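Local coordinates for protein endoglucanase (PDB 1UWW) that hydrolyses internal beta-1,4-glucosidic linkages of cellulose and is represented here by its family 28 carbohydrate-binding module, which is specific for non-crystalline cellulose, at residues A16-V21 with D184-E189; R73-K78 with L163-I168; V89-Y94 with Y145-N150. All coordinates share one frame; numbering follows the deposited sequence.

Interaction 1: residues A16-V21 with D184-E189; sequences AVLPSV and DNVRFE. With CA (calcium ion), chain C.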
loop_
_atom_site.group_PDB
_atom_site.type_symbol
_atom_site.label_atom_id
_atom_site.label_comp_id
_atom_site.label_asym_id
_atom_site.label_seq_id
_atom_site.Cartn_x
_atom_site.Cartn_y
_atom_site.Cartn_z
ATOM N N ALA A 16 -5.448 12.552 -24.573
ATOM C CA ALA A 16 -5.632 12.471 -23.135
ATOM C C ALA A 16 -6.796 13.334 -22.704
ATOM O O ALA A 16 -6.806 14.548 -22.935
ATOM C CB ALA A 16 -4.356 12.881 -22.406
ATOM N N VAL A 17 -7.791 12.676 -22.115
ATOM C CA VAL A 17 -9.032 13.311 -21.654
ATOM C C VAL A 17 -9.311 12.796 -20.246
ATOM O O VAL A 17 -9.299 11.604 -20.026
ATOM C CB VAL A 17 -10.233 12.957 -22.599
ATOM C CG1 VAL A 17 -11.552 13.494 -22.075
ATOM C CG2 VAL A 17 -9.991 13.491 -24.014
ATOM N N LEU A 18 -9.573 13.689 -19.323
ATOM C CA LEU A 18 -9.894 13.343 -17.956
ATOM C C LEU A 18 -11.081 14.225 -17.537
ATOM O O LEU A 18 -10.974 15.467 -17.737
ATOM C CB LEU A 18 -8.617 13.550 -17.133
ATOM C CG LEU A 18 -8.610 12.944 -15.747
ATOM C CD1 LEU A 18 -8.470 11.443 -15.787
ATOM C CD2 LEU A 18 -7.538 13.602 -14.923
ATOM N N PRO A 19 -12.211 13.703 -17.017
ATOM C CA PRO A 19 -12.492 12.262 -16.792
ATOM C C PRO A 19 -12.440 11.377 -18.036
ATOM O O PRO A 19 -12.876 11.749 -19.136
ATOM C CB PRO A 19 -13.904 12.268 -16.205
ATOM C CG PRO A 19 -14.008 13.643 -15.533
ATOM C CD PRO A 19 -13.294 14.546 -16.473
ATOM N N SER A 20 -11.915 10.167 -17.854
ATOM C CA SER A 20 -11.758 9.202 -18.936
ATOM C C SER A 20 -12.939 8.220 -18.910
ATOM O O SER A 20 -13.103 7.454 -17.968
ATOM C CB SER A 20 -10.420 8.447 -18.806
ATOM O OG SER A 20 -9.311 9.317 -18.591
ATOM N N VAL A 21 -13.790 8.300 -19.934
ATOM C CA VAL A 21 -14.998 7.500 -20.047
ATOM C C VAL A 21 -14.965 6.455 -21.186
ATOM O O VAL A 21 -15.813 5.586 -21.239
ATOM C CB VAL A 21 -16.257 8.396 -20.145
ATOM C CG1 VAL A 21 -16.374 9.257 -18.893
ATOM C CG2 VAL A 21 -16.232 9.268 -21.400
ATOM N N ASP A 184 -12.992 2.116 -15.859
ATOM C CA ASP A 184 -13.884 3.132 -16.431
ATOM C C ASP A 184 -13.987 4.357 -15.516
ATOM O O ASP A 184 -13.799 4.272 -14.315
ATOM C CB ASP A 184 -15.271 2.548 -16.702
ATOM C CG ASP A 184 -16.058 3.294 -17.774
ATOM O OD1 ASP A 184 -15.573 4.261 -18.411
ATOM O OD2 ASP A 184 -17.208 2.853 -18.054
ATOM N N ASN A 185 -14.301 5.494 -16.116
ATOM C CA ASN A 185 -14.656 6.710 -15.370
ATOM C C ASN A 185 -13.533 7.193 -14.450
ATOM O O ASN A 185 -13.759 7.514 -13.292
ATOM C CB ASN A 185 -15.978 6.549 -14.619
ATOM C CG ASN A 185 -17.090 6.147 -15.521
ATOM O OD1 ASN A 185 -17.324 6.798 -16.539
ATOM N ND2 ASN A 185 -17.761 5.053 -15.193
ATOM N N VAL A 186 -12.314 7.241 -14.978
ATOM C CA VAL A 186 -11.184 7.712 -14.180
ATOM C C VAL A 186 -11.290 9.218 -14.037
ATOM O O VAL A 186 -11.378 9.915 -15.015
ATOM C CB VAL A 186 -9.795 7.346 -14.785
ATOM C CG1 VAL A 186 -8.689 7.675 -13.770
ATOM C CG2 VAL A 186 -9.722 5.906 -15.232
ATOM N N ARG A 187 -11.290 9.706 -12.810
ATOM C CA ARG A 187 -11.391 11.154 -12.563
ATOM C C ARG A 187 -10.894 11.564 -11.195
ATOM O O ARG A 187 -10.802 10.757 -10.295
ATOM C CB ARG A 187 -12.831 11.589 -12.687
ATOM C CG ARG A 187 -13.766 10.937 -11.742
ATOM C CD ARG A 187 -15.147 11.544 -11.816
ATOM N NE ARG A 187 -15.116 12.896 -11.258
ATOM C CZ ARG A 187 -16.057 13.832 -11.423
ATOM N NH1 ARG A 187 -17.145 13.583 -12.143
ATOM N NH2 ARG A 187 -15.912 15.025 -10.852
ATOM N N PHE A 188 -10.595 12.852 -11.046
ATOM C CA PHE A 188 -10.510 13.458 -9.733
ATOM C C PHE A 188 -11.912 13.823 -9.255
ATOM O O PHE A 188 -12.751 14.219 -10.052
ATOM C CB PHE A 188 -9.695 14.762 -9.797
ATOM C CG PHE A 188 -8.214 14.589 -9.965
ATOM C CD1 PHE A 188 -7.393 14.362 -8.880
ATOM C CD2 PHE A 188 -7.635 14.708 -11.194
ATOM C CE1 PHE A 188 -6.027 14.238 -9.040
ATOM C CE2 PHE A 188 -6.270 14.577 -11.348
ATOM C CZ PHE A 188 -5.474 14.327 -10.269
ATOM N N GLU A 189 -12.168 13.706 -7.963
ATOM C CA GLU A 189 -13.425 14.190 -7.405
ATOM C C GLU A 189 -13.275 14.725 -5.999
ATOM O O GLU A 189 -12.291 14.471 -5.326
ATOM C CB GLU A 189 -14.557 13.170 -7.546
ATOM C CG GLU A 189 -14.449 11.907 -6.772
ATOM C CD GLU A 189 -15.703 11.041 -6.953
ATOM O OE1 GLU A 189 -15.856 10.340 -8.002
ATOM O OE2 GLU A 189 -16.568 11.090 -6.040
HETATM CA CA CA C . -17.368 4.192 -20.104
HETATM O O HOH W 1 -18.356 5.991 -18.956
#

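Interaction 2: residues R73-K78 with L163-I168; sequences RLDFWK and LRNMMI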
loop_
_atom_site.group_PDB
_atom_site.type_symbol
_atom_site.label_atom_id
_atom_site.label_comp_id
_atom_site.label_asym_id
_atom_site.label_seq_id
_atom_site.Cartn_x
_atom_site.Cartn_y
_atom_site.Cartn_z
ATOM N N ARG A 73 0.927 -1.718 -15.142
ATOM C CA ARG A 73 1.146 -0.332 -14.779
ATOM C C ARG A 73 0.620 0.524 -15.908
ATOM O O ARG A 73 1.237 0.663 -16.949
ATOM C CB ARG A 73 2.621 -0.045 -14.565
ATOM C CG ARG A 73 3.320 -0.659 -13.408
ATOM C CD ARG A 73 4.576 0.124 -13.055
ATOM N NE ARG A 73 5.606 -0.631 -12.369
ATOM C CZ ARG A 73 6.612 -0.043 -11.711
ATOM N NH1 ARG A 73 6.707 1.286 -11.689
ATOM N NH2 ARG A 73 7.516 -0.777 -11.088
ATOM N N LEU A 74 -0.539 1.111 -15.680
ATOM C CA LEU A 74 -1.114 2.074 -16.621
ATOM C C LEU A 74 -0.463 3.429 -16.428
ATOM O O LEU A 74 -0.011 3.753 -15.339
ATOM C CB LEU A 74 -2.605 2.243 -16.395
ATOM C CG LEU A 74 -3.490 1.057 -16.693
ATOM C CD1 LEU A 74 -4.931 1.398 -16.340
ATOM C CD2 LEU A 74 -3.436 0.719 -18.165
ATOM N N ASP A 75 -0.434 4.229 -17.472
ATOM C CA ASP A 75 0.203 5.536 -17.473
ATOM C C ASP A 75 -0.661 6.496 -18.282
ATOM O O ASP A 75 -1.172 6.152 -19.342
ATOM C CB ASP A 75 1.617 5.371 -18.056
ATOM C CG ASP A 75 2.564 6.477 -17.741
ATOM O OD1 ASP A 75 2.248 7.385 -16.946
ATOM O OD2 ASP A 75 3.693 6.488 -18.316
ATOM N N PHE A 76 -0.790 7.718 -17.796
ATOM C CA PHE A 76 -1.627 8.766 -18.378
ATOM C C PHE A 76 -0.874 10.088 -18.310
ATOM O O PHE A 76 -0.712 10.640 -17.241
ATOM C CB PHE A 76 -2.953 8.842 -17.613
ATOM C CG PHE A 76 -3.899 9.871 -18.112
ATOM C CD1 PHE A 76 -4.722 9.632 -19.210
ATOM C CD2 PHE A 76 -3.997 11.089 -17.477
ATOM C CE1 PHE A 76 -5.638 10.585 -19.624
ATOM C CE2 PHE A 76 -4.889 12.042 -17.915
ATOM C CZ PHE A 76 -5.705 11.792 -18.990
ATOM N N TRP A 77 -0.412 10.578 -19.451
ATOM C CA TRP A 77 0.295 11.845 -19.541
ATOM C C TRP A 77 -0.645 12.948 -19.983
ATOM O O TRP A 77 -1.319 12.829 -21.015
ATOM C CB TRP A 77 1.471 11.756 -20.524
ATOM C CG TRP A 77 2.619 10.908 -20.016
ATOM C CD1 TRP A 77 2.591 9.589 -19.673
ATOM C CD2 TRP A 77 3.975 11.338 -19.777
ATOM N NE1 TRP A 77 3.825 9.179 -19.226
ATOM C CE2 TRP A 77 4.692 10.229 -19.291
ATOM C CE3 TRP A 77 4.655 12.557 -19.932
ATOM C CZ2 TRP A 77 6.043 10.297 -18.963
ATOM C CZ3 TRP A 77 6.007 12.609 -19.614
ATOM C CH2 TRP A 77 6.676 11.497 -19.136
ATOM N N LYS A 78 -0.676 14.051 -19.251
ATOM C CA LYS A 78 -1.457 15.209 -19.640
ATOM C C LYS A 78 -0.860 16.465 -19.061
ATOM O O LYS A 78 -0.475 16.498 -17.897
ATOM C CB LYS A 78 -2.894 15.046 -19.146
ATOM C CG LYS A 78 -3.880 16.016 -19.767
ATOM C CD LYS A 78 -5.300 15.907 -19.194
ATOM C CE LYS A 78 -6.004 17.283 -19.107
ATOM N NZ LYS A 78 -5.721 17.932 -17.801
ATOM N N LEU A 163 1.490 17.675 -12.217
ATOM C CA LEU A 163 1.773 16.292 -11.879
ATOM C C LEU A 163 2.387 15.504 -13.040
ATOM O O LEU A 163 2.973 14.438 -12.805
ATOM C CB LEU A 163 0.488 15.626 -11.372
ATOM C CG LEU A 163 -0.120 16.287 -10.125
ATOM C CD1 LEU A 163 -1.502 15.693 -9.818
ATOM C CD2 LEU A 163 0.816 16.146 -8.946
ATOM N N ARG A 164 2.236 16.020 -14.275
ATOM C CA ARG A 164 2.821 15.485 -15.506
ATOM C C ARG A 164 2.193 14.196 -16.030
ATOM O O ARG A 164 1.726 14.115 -17.168
ATOM C CB ARG A 164 4.337 15.313 -15.400
ATOM C CG ARG A 164 5.027 15.099 -16.761
ATOM C CD ARG A 164 6.477 14.694 -16.654
ATOM N NE ARG A 164 6.590 13.343 -16.159
ATOM C CZ ARG A 164 7.711 12.628 -16.151
ATOM N NH1 ARG A 164 8.848 13.167 -16.589
ATOM N NH2 ARG A 164 7.705 11.388 -15.704
ATOM N N ASN A 165 2.227 13.170 -15.209
ATOM C CA ASN A 165 1.619 11.913 -15.555
ATOM C C ASN A 165 1.153 11.181 -14.310
ATOM O O ASN A 165 1.701 11.368 -13.219
ATOM C CB ASN A 165 2.550 11.041 -16.441
ATOM C CG ASN A 165 3.809 10.601 -15.742
ATOM O OD1 ASN A 165 4.659 11.421 -15.403
ATOM N ND2 ASN A 165 3.951 9.312 -15.527
HETATM N N MSE A 166 0.163 10.324 -14.511
HETATM C CA MSE A 166 -0.438 9.519 -13.485
HETATM C C MSE A 166 -0.251 8.073 -13.862
HETATM O O MSE A 166 -0.560 7.646 -14.980
HETATM C CB MSE A 166 -1.920 9.844 -13.420
HETATM C CG MSE A 166 -2.776 8.896 -12.599
HETATM SE SE MSE A 166 -4.581 9.449 -12.318
HETATM C CE MSE A 166 -4.957 10.238 -13.980
HETATM N N MSE A 167 0.396 7.289 -13.013
HETATM C CA MSE A 167 0.290 5.788 -13.183
HETATM C C MSE A 167 -0.490 5.105 -12.082
HETATM O O MSE A 167 -0.567 5.572 -10.912
HETATM C CB MSE A 167 1.685 5.064 -13.263
HETATM C CG MSE A 167 2.702 5.810 -14.305
HETATM SE SE MSE A 167 4.601 5.545 -14.040
HETATM C CE MSE A 167 4.405 3.815 -13.245
ATOM N N ILE A 168 -1.035 3.980 -12.489
ATOM C CA ILE A 168 -1.849 3.128 -11.635
ATOM C C ILE A 168 -1.204 1.767 -11.713
ATOM O O ILE A 168 -1.093 1.193 -12.816
ATOM C CB ILE A 168 -3.340 3.079 -12.062
ATOM C CG1 ILE A 168 -3.909 4.500 -12.136
ATOM C CG2 ILE A 168 -4.114 2.264 -11.080
ATOM C CD1 ILE A 168 -5.304 4.561 -12.643
HETATM O O HOH W 2 0.758 18.049 -15.859
#

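Interaction 3: residues V89-Y94 with Y145-N150; sequences VTFDFY and YEVKIN. With CA (calcium ion), chain E.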
loop_
_atom_site.group_PDB
_atom_site.type_symbol
_atom_site.label_atom_id
_atom_site.label_comp_id
_atom_site.label_asym_id
_atom_site.label_seq_id
_atom_site.Cartn_x
_atom_site.Cartn_y
_atom_site.Cartn_z
ATOM N N VAL A 89 -8.857 10.404 -6.407
ATOM C CA VAL A 89 -8.973 9.836 -7.739
ATOM C C VAL A 89 -9.860 8.618 -7.580
ATOM O O VAL A 89 -9.678 7.790 -6.687
ATOM C CB VAL A 89 -7.604 9.465 -8.313
ATOM C CG1 VAL A 89 -7.714 8.605 -9.589
ATOM C CG2 VAL A 89 -6.829 10.745 -8.637
ATOM N N THR A 90 -10.890 8.562 -8.407
ATOM C CA THR A 90 -11.805 7.425 -8.451
ATOM C C THR A 90 -11.877 6.809 -9.833
ATOM O O THR A 90 -11.676 7.463 -10.843
ATOM C CB THR A 90 -13.214 7.842 -8.019
ATOM O OG1 THR A 90 -13.784 8.763 -8.958
ATOM C CG2 THR A 90 -13.175 8.576 -6.682
ATOM N N PHE A 91 -12.138 5.518 -9.858
ATOM C CA PHE A 91 -12.501 4.827 -11.072
ATOM C C PHE A 91 -13.312 3.578 -10.733
ATOM O O PHE A 91 -13.228 3.047 -9.634
ATOM C CB PHE A 91 -11.286 4.482 -11.980
ATOM C CG PHE A 91 -10.194 3.653 -11.345
ATOM C CD1 PHE A 91 -9.180 4.261 -10.597
ATOM C CD2 PHE A 91 -10.110 2.289 -11.594
ATOM C CE1 PHE A 91 -8.122 3.496 -10.078
ATOM C CE2 PHE A 91 -9.069 1.541 -11.086
ATOM C CZ PHE A 91 -8.098 2.157 -10.310
ATOM N N ASP A 92 -14.101 3.149 -11.713
ATOM C CA ASP A 92 -14.735 1.828 -11.656
ATOM C C ASP A 92 -13.751 0.782 -12.148
ATOM O O ASP A 92 -13.142 0.944 -13.196
ATOM C CB ASP A 92 -16.000 1.800 -12.525
ATOM C CG ASP A 92 -17.041 2.732 -12.024
ATOM O OD1 ASP A 92 -17.477 2.617 -10.854
ATOM O OD2 ASP A 92 -17.441 3.683 -12.738
ATOM N N PHE A 93 -13.562 -0.250 -11.356
ATOM C CA PHE A 93 -12.647 -1.335 -11.696
ATOM C C PHE A 93 -13.436 -2.612 -11.679
ATOM O O PHE A 93 -14.131 -2.899 -10.723
ATOM C CB PHE A 93 -11.525 -1.426 -10.682
ATOM C CG PHE A 93 -10.437 -2.397 -11.064
ATOM C CD1 PHE A 93 -9.816 -2.370 -12.302
ATOM C CD2 PHE A 93 -10.031 -3.366 -10.159
ATOM C CE1 PHE A 93 -8.802 -3.308 -12.628
ATOM C CE2 PHE A 93 -9.010 -4.283 -10.483
ATOM C CZ PHE A 93 -8.412 -4.262 -11.698
ATOM N N TYR A 94 -13.351 -3.383 -12.744
ATOM C CA TYR A 94 -14.091 -4.629 -12.837
ATOM C C TYR A 94 -13.133 -5.763 -13.135
ATOM O O TYR A 94 -12.146 -5.597 -13.858
ATOM C CB TYR A 94 -15.127 -4.602 -13.949
ATOM C CG TYR A 94 -16.069 -3.417 -13.947
ATOM C CD1 TYR A 94 -15.730 -2.234 -14.565
ATOM C CD2 TYR A 94 -17.306 -3.503 -13.359
ATOM C CE1 TYR A 94 -16.597 -1.161 -14.578
ATOM C CE2 TYR A 94 -18.188 -2.433 -13.367
ATOM C CZ TYR A 94 -17.818 -1.294 -13.992
ATOM O OH TYR A 94 -18.683 -0.205 -14.048
ATOM N N TYR A 145 -15.719 -2.968 -8.390
ATOM C CA TYR A 145 -15.133 -2.229 -7.277
ATOM C C TYR A 145 -15.124 -0.740 -7.595
ATOM O O TYR A 145 -14.788 -0.320 -8.686
ATOM C CB TYR A 145 -13.696 -2.697 -7.021
ATOM C CG TYR A 145 -13.632 -4.127 -6.640
ATOM C CD1 TYR A 145 -13.571 -5.119 -7.622
ATOM C CD2 TYR A 145 -13.735 -4.528 -5.312
ATOM C CE1 TYR A 145 -13.568 -6.458 -7.303
ATOM C CE2 TYR A 145 -13.748 -5.898 -4.988
ATOM C CZ TYR A 145 -13.668 -6.818 -5.981
ATOM O OH TYR A 145 -13.663 -8.153 -5.635
ATOM N N GLU A 146 -15.510 0.051 -6.617
ATOM C CA GLU A 146 -15.441 1.504 -6.672
ATOM C C GLU A 146 -14.123 1.944 -6.078
ATOM O O GLU A 146 -14.010 2.128 -4.861
ATOM C CB GLU A 146 -16.598 2.059 -5.848
ATOM C CG GLU A 146 -17.946 1.787 -6.460
ATOM C CD GLU A 146 -18.200 2.703 -7.619
ATOM O OE1 GLU A 146 -17.325 3.567 -7.888
ATOM O OE2 GLU A 146 -19.270 2.584 -8.255
ATOM N N VAL A 147 -13.097 2.045 -6.898
ATOM C CA VAL A 147 -11.778 2.398 -6.407
ATOM C C VAL A 147 -11.765 3.895 -6.089
ATOM O O VAL A 147 -12.180 4.694 -6.895
ATOM C CB VAL A 147 -10.699 2.000 -7.398
ATOM C CG1 VAL A 147 -9.307 2.409 -6.903
ATOM C CG2 VAL A 147 -10.790 0.489 -7.649
ATOM N N LYS A 148 -11.378 4.232 -4.865
ATOM C CA LYS A 148 -11.365 5.625 -4.410
ATOM C C LYS A 148 -10.083 5.808 -3.615
ATOM O O LYS A 148 -9.913 5.165 -2.597
ATOM C CB LYS A 148 -12.610 5.913 -3.555
ATOM C CG LYS A 148 -12.766 7.302 -3.028
ATOM C CD LYS A 148 -14.154 7.475 -2.369
ATOM C CE LYS A 148 -14.485 8.906 -1.966
ATOM N NZ LYS A 148 -15.956 9.168 -2.035
ATOM N N ILE A 149 -9.160 6.602 -4.162
ATOM C CA ILE A 149 -7.831 6.771 -3.569
ATOM C C ILE A 149 -7.650 8.243 -3.192
ATOM O O ILE A 149 -7.804 9.124 -4.017
ATOM C CB ILE A 149 -6.717 6.305 -4.535
ATOM C CG1 ILE A 149 -6.881 4.787 -4.835
ATOM C CG2 ILE A 149 -5.347 6.572 -3.956
ATOM C CD1 ILE A 149 -6.090 4.285 -5.991
ATOM N N ASN A 150 -7.330 8.481 -1.921
ATOM C CA ASN A 150 -7.213 9.818 -1.376
ATOM C C ASN A 150 -5.908 10.464 -1.829
ATOM O O ASN A 150 -4.819 9.958 -1.570
ATOM C CB ASN A 150 -7.289 9.758 0.147
ATOM C CG ASN A 150 -7.388 11.131 0.792
ATOM O OD1 ASN A 150 -6.633 12.042 0.467
ATOM N ND2 ASN A 150 -8.349 11.284 1.709
HETATM CA CA CA E . -18.482 4.475 -9.992
HETATM O O HOH W 3 -19.161 5.712 -12.041
HETATM O O HOH W 4 -20.019 3.383 -10.115
HETATM O O HOH W 5 -20.436 5.809 -9.071
HETATM O O HOH W 6 -16.221 5.459 -9.802
#

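Interaction 1: residues A16-V21 with D184-E189
Ser20 and Val186 form a single antiparallel bridge, the hydrogen-bonded pair through which an N-terminal loop joins the last strand of the module. Ser20 N reaches Val186 O at 2.9 Å, and the return bond from Val186 N to Ser20 O is longer and more bent (3.1 Å, 136° at the hydrogen). Because Asn185 and Val186 both face Ser20, the strand carries a G1 beta bulge, with Asn185 in the left-handed conformation. Val186 O also receives the CA-H of Pro19, the residue that follows a cis peptide bond.

Leu18 can be followed from root to tip. Its CB rests on Phe76 of the neighbouring sheet. CG then swings anti to the backbone N (chi1 -166°), which sends the branches toward the strand: CD1 lies 3.4 Å from Val186 O and meets the CG1 methyl of Val186 more loosely, while CD2 touches Phe188 CD2 at 3.9 Å. Nearby, Pro19 CG lies against Arg187 CB; that arginine side chain bends at chi3, and its NE bonds the carbonyl O of the next residue, Phe188. The loop braces itself through Ser20 OG, which donates to Val17 O at 2.7 Å and is also hydrogen-bonded to Trp30 NE1.

The far end is held by metal. Val21 O binds calcium at 2.4 Å, and Asp184 embraces the same ion with both carboxylate oxygens, each at 2.5 Å. A bound water completes the local share of the shell and donates to Asn185 OD1, while Asn185 ND2 bonds Asp92 OD2. Glu23, Ser50 and Asn51 supply the remaining ligands. A calcium shared by the chain's opening loop and closing strand in this way is consistent with the structural metal sites common in beta-sandwich carbohydrate-binding modules.

Interaction 2: residues R73-K78 with L163-I168
Trp77 and Asn165 stack side by side, and the flat groups around them show how one face of a strand pair can be organised. Asn165 CB sits squarely over the five-membered ring, a CH-pi contact of 3.4 Å to the centroid, and its amide lies within 15° of the indole plane. Farther along, Trp77 CH2 sits over the centre of the Arg164 guanidinium face, 3.4 Å from CZ, with the planes 26° apart.

Polar bonds fix these groups in turn. Asn165 ND2 donates to the syn lone pair of Asp75 OD1 (2.9 Å), whereas Trp77 NE1 meets Asp75 OD2 from above the carboxylate plane. Arg164 grips Asn165 OD1 side-on through NE and NH2. Asn165 ND2 has a second partner, Gln112 OE1.

Apolar packing occupies the opposite face: the selenomethionine Met166 brings CE to Phe76 CD2 at 3.7 Å, and Leu74 faces Ile168.

Backbone hydrogen bonds link Leu74 with Ile168 and Phe76 with Met166 in both directions, and Lys78 N extends the register to Arg164 O. The result is an antiparallel pair within a beta-sandwich sheet, apolar on the side facing the core and polar-aromatic on the other.

Interaction 3: residues V89-Y94 with Y145-N150
Strands 89-94 and 145-150 run antiparallel, their axes 4.8 Å apart at closest approach, with Val89-Ile149, Phe91-Val147 and Phe93-Tyr145 as hydrogen-bonded pairs joined by six backbone bonds.

On the inner face Val147 is the central piece. Its CB stands over the middle of the Phe91 ring, 3.9 Å from the centroid and 9° off the normal, while CG1 reaches Phe91 CE1 at 3.6 Å. The ring is folded across to meet it by its first torsion, which places CG between the backbone N and the carbonyl carbon (chi1 57°). The other methyl, CG2, packs on Phe93 CB at 3.7 Å, so the two methyls of one valine serve both phenylalanines, the ring of Phe91 and the CB of Phe93.

The other face is polar. Thr90 CG2 lies alongside Lys148 CG, and beyond them Asp92 and Glu146 share a calcium ion. Asp92 OD1 binds at 2.3 Å, and Glu146, bent at chi2, chelates through OE1 (2.6 Å) and OE2. The carboxylate planes stand 74° apart. The ion probably offsets the repulsion between the carboxylate oxygens, and Asp92 OD1 is further held by His144 NE2. Waters fill out the rest of the shell, one of them modelled too close to the ion to be trusted, in a calcium site on the outer face of a beta-sandwich sheet.

In the fold
The three contacts illustrate how a beta-sandwich divides its labour between core and surface. Interactions 1 and 3 both reach the same sheet, through the neighbouring strands 180-189 and 88-97; interaction 2 lies in the other. The sheets meet through apolar atoms where Ile168 of interaction 2 approaches Phe91 of interaction 3, and the 16-21 loop packs separately on strand 73-77 through Ala16. Interactions 2 and 3 are buried strand pairs with regular backbone bonding, whereas interaction 1 is only partly buried and joins a loop to a strand by one bridge. Calcium serves interactions 1 and 3; interaction 2 relies instead on CH-pi, amide and guanidinium packing against Trp77 and a hydrogen-bonded side-chain network.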